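Local coordinates for protein putative NADP oxidoreductase BF3122 (Bacteroides fragilis, PDB 3D1L) that is of unconfirmed function but probably acts as an NADP-dependent oxidoreductase, with a Rossmann-type domain for the nucleotide followed by a helical domain, at residues Pro115-Phe120 and Glu142-Glu147. Residues are numbered along the deposited sequence; the frame is centred on the assembly and turned at random.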
ATOM      1  N   PRO B 115     -38.648 -13.018 -12.090  1.00 41.97           N
ATOM      2  CA  PRO B 115     -38.350 -13.568 -13.408  1.00 41.49           C
ATOM      3  C   PRO B 115     -37.015 -13.136 -14.044  1.00 41.10           C
ATOM      4  O   PRO B 115     -36.497 -13.882 -14.848  1.00 40.54           O
ATOM      5  CB  PRO B 115     -39.537 -13.114 -14.267  1.00 41.35           C
ATOM      6  CG  PRO B 115     -40.140 -11.960 -13.521  1.00 41.71           C
ATOM      7  CD  PRO B 115     -39.854 -12.158 -12.083  1.00 41.97           C
ATOM      8  N   HIS B 116     -36.497 -11.946 -13.725  1.00 40.22           N
ATOM      9  CA  HIS B 116     -35.257 -11.469 -14.327  1.00 40.09           C
ATOM     10  C   HIS B 116     -34.311 -11.026 -13.202  1.00 41.21           C
ATOM     11  O   HIS B 116     -34.682 -10.230 -12.308  1.00 40.06           O
ATOM     12  CB  HIS B 116     -35.508 -10.356 -15.353  1.00 39.82           C
ATOM     13  CG  HIS B 116     -36.536 -10.708 -16.383  1.00 38.80           C
ATOM     14  ND1 HIS B 116     -36.211 -11.298 -17.588  1.00 39.06           N
ATOM     15  CD2 HIS B 116     -37.891 -10.611 -16.366  1.00 38.08           C
ATOM     16  CE1 HIS B 116     -37.318 -11.524 -18.275  1.00 38.49           C
ATOM     17  NE2 HIS B 116     -38.348 -11.106 -17.562  1.00 36.36           N
ATOM     18  N   TYR B 117     -33.094 -11.571 -13.241  1.00 40.83           N
ATOM     19  CA  TYR B 117     -32.162 -11.412 -12.135  1.00 41.43           C
ATOM     20  C   TYR B 117     -30.740 -11.736 -12.599  1.00 41.37           C
ATOM     21  O   TYR B 117     -30.555 -12.304 -13.679  1.00 42.39           O
ATOM     22  CB  TYR B 117     -32.574 -12.283 -10.951  1.00 41.32           C
ATOM     23  CG  TYR B 117     -32.610 -13.766 -11.227  1.00 41.59           C
ATOM     24  CD1 TYR B 117     -31.450 -14.539 -11.137  1.00 43.05           C
ATOM     25  CD2 TYR B 117     -33.809 -14.405 -11.543  1.00 42.67           C
ATOM     26  CE1 TYR B 117     -31.471 -15.908 -11.391  1.00 43.53           C
ATOM     27  CE2 TYR B 117     -33.859 -15.787 -11.785  1.00 41.67           C
ATOM     28  CZ  TYR B 117     -32.683 -16.525 -11.711  1.00 43.27           C
ATOM     29  OH  TYR B 117     -32.703 -17.880 -11.946  1.00 43.40           O
ATOM     30  N   GLY B 118     -29.753 -11.383 -11.790  1.00 40.86           N
ATOM     31  CA  GLY B 118     -28.363 -11.541 -12.190  1.00 40.96           C
ATOM     32  C   GLY B 118     -27.406 -10.996 -11.167  1.00 41.11           C
ATOM     33  O   GLY B 118     -27.809 -10.610 -10.074  1.00 40.96           O
ATOM     34  N   VAL B 119     -26.123 -11.007 -11.519  1.00 40.99           N
ATOM     35  CA  VAL B 119     -25.060 -10.517 -10.662  1.00 40.04           C
ATOM     36  C   VAL B 119     -24.309  -9.500 -11.498  1.00 39.87           C
ATOM     37  O   VAL B 119     -24.032  -9.737 -12.663  1.00 39.51           O
ATOM     38  CB  VAL B 119     -24.118 -11.663 -10.216  1.00 40.73           C
ATOM     39  CG1 VAL B 119     -22.957 -11.135  -9.363  1.00 38.78           C
ATOM     40  CG2 VAL B 119     -24.895 -12.715  -9.455  1.00 41.21           C
ATOM     41  N   PHE B 120     -24.016  -8.360 -10.900  1.00 40.10           N
ATOM     42  CA  PHE B 120     -23.416  -7.213 -11.568  1.00 40.27           C
ATOM     43  C   PHE B 120     -22.224  -6.827 -10.680  1.00 40.39           C
ATOM     44  O   PHE B 120     -22.358  -5.947  -9.826  1.00 39.48           O
ATOM     45  CB  PHE B 120     -24.461  -6.105 -11.567  1.00 40.84           C
ATOM     46  CG  PHE B 120     -24.217  -4.990 -12.539  1.00 41.34           C
ATOM     47  CD1 PHE B 120     -24.151  -5.223 -13.910  1.00 41.64           C
ATOM     48  CD2 PHE B 120     -24.161  -3.686 -12.083  1.00 43.58           C
ATOM     49  CE1 PHE B 120     -23.966  -4.182 -14.803  1.00 43.04           C
ATOM     50  CE2 PHE B 120     -23.990  -2.615 -12.976  1.00 46.06           C
ATOM     51  CZ  PHE B 120     -23.898  -2.866 -14.344  1.00 44.12           C
ATOM     52  N   GLU B 142     -23.359 -12.105 -14.598  1.00 42.62           N
ATOM     53  CA  GLU B 142     -24.144 -13.329 -14.719  1.00 42.73           C
ATOM     54  C   GLU B 142     -25.604 -12.854 -14.755  1.00 42.50           C
ATOM     55  O   GLU B 142     -25.928 -11.828 -14.142  1.00 42.13           O
ATOM     56  CB  GLU B 142     -23.886 -14.213 -13.491  1.00 42.54           C
ATOM     57  CG  GLU B 142     -23.910 -15.710 -13.747  1.00 42.46           C
ATOM     58  CD  GLU B 142     -23.818 -16.502 -12.456  1.00 42.94           C
ATOM     59  OE1 GLU B 142     -23.587 -15.875 -11.400  1.00 46.15           O
ATOM     60  OE2 GLU B 142     -23.971 -17.747 -12.487  1.00 43.30           O
ATOM     61  N   ALA B 143     -26.470 -13.540 -15.509  1.00 42.26           N
ATOM     62  CA  ALA B 143     -27.909 -13.246 -15.490  1.00 41.99           C
ATOM     63  C   ALA B 143     -28.765 -14.473 -15.809  1.00 42.32           C
ATOM     64  O   ALA B 143     -28.270 -15.462 -16.339  1.00 41.23           O
ATOM     65  CB  ALA B 143     -28.250 -12.089 -16.416  1.00 42.63           C
ATOM     66  N   SER B 144     -30.050 -14.383 -15.466  1.00 42.71           N
ATOM     67  CA  SER B 144     -31.051 -15.450 -15.674  1.00 42.92           C
ATOM     68  C   SER B 144     -31.343 -15.802 -17.133  1.00 43.96           C
ATOM     69  O   SER B 144     -31.937 -16.840 -17.405  1.00 44.43           O
ATOM     70  CB  SER B 144     -32.364 -15.060 -15.016  1.00 41.98           C
ATOM     71  OG  SER B 144     -32.752 -13.780 -15.490  1.00 40.34           O
ATOM     72  N   SER B 145     -30.951 -14.938 -18.063  1.00 44.72           N
ATOM     73  CA  SER B 145     -31.044 -15.245 -19.488  1.00 45.42           C
ATOM     74  C   SER B 145     -29.980 -14.486 -20.258  1.00 46.27           C
ATOM     75  O   SER B 145     -29.420 -13.506 -19.762  1.00 46.65           O
ATOM     76  CB  SER B 145     -32.427 -14.869 -20.030  1.00 45.43           C
ATOM     77  OG  SER B 145     -32.610 -13.467 -19.974  1.00 45.87           O
ATOM     78  N   THR B 146     -29.727 -14.932 -21.482  1.00 47.10           N
ATOM     79  CA  THR B 146     -28.758 -14.314 -22.383  1.00 48.29           C
ATOM     80  C   THR B 146     -29.116 -12.853 -22.676  1.00 48.54           C
ATOM     81  O   THR B 146     -28.240 -12.000 -22.789  1.00 49.12           O
ATOM     82  CB  THR B 146     -28.640 -15.121 -23.730  1.00 48.60           C
ATOM     83  OG1 THR B 146     -29.333 -16.371 -23.616  1.00 49.54           O
ATOM     84  CG2 THR B 146     -27.202 -15.412 -24.070  1.00 48.89           C
ATOM     85  N   GLU B 147     -30.410 -12.573 -22.791  1.00 48.74           N
ATOM     86  CA  GLU B 147     -30.895 -11.242 -23.089  1.00 49.41           C
ATOM     87  C   GLU B 147     -30.708 -10.309 -21.873  1.00 48.55           C
ATOM     88  O   GLU B 147     -30.381  -9.132 -22.036  1.00 48.25           O
ATOM     89  CB  GLU B 147     -32.374 -11.306 -23.493  1.00 50.84           C
ATOM     90  CG  GLU B 147     -32.676 -12.245 -24.714  1.00 54.06           C
ATOM     91  CD  GLU B 147     -32.491 -13.748 -24.409  1.00 58.94           C
ATOM     92  OE1 GLU B 147     -33.145 -14.263 -23.474  1.00 60.91           O
ATOM     93  OE2 GLU B 147     -31.683 -14.421 -25.109  1.00 61.96           O
TER
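Val119 and Glu142 form a hydrogen-bonded antiparallel pair at the place where the Rossmann-type sheet of this putative oxidoreductase changes direction: strand 117-122 runs parallel to 97-100 on one flank and antiparallel to 139-143 on the other. Two backbone bonds close the pair, Val119 N to Glu142 O at 2.8 Å and Glu142 N to Val119 O at 3.1 Å. Beyond it, Gly118 faces Ala143 in a non-hydrogen-bonded pair whose CA atoms lie 3.7 Å apart, a close approach across which Gly118 brings no side chain.

As the second strand ends, a serine hydroxyl stands in for one backbone acceptor, an example of a side chain continuing the bonding where a strand gives way to a turn. Ser144 N still donates to Tyr117 O, but the answering bond, from Tyr117 N, ends on Ser144 OG at 3.2 Å. That hydroxyl sits between its own backbone N and carbonyl carbon (chi1 54°), a rotation that turns it back to the neighbouring strand just before Ser145 N-caps helix 146-157. His116 ND1, beside this turn, is hydrogen-bonded to Asp148 OD2 in the first turn of that helix.

On the face that carries Val119 and Glu142, the two side chains run side by side, CB to CB 4.2 Å. Glu142 OE1 is hydrogen-bonded to Ser168 OG and forms a salt bridge with Arg171 NH1, tying the strand to helix 168-198. Tyr117 folds its ring over Ser144 in a CH-pi contact: Ser144 CB stands 3.6 Å from the ring centroid of Tyr117, only 10° off the ring normal.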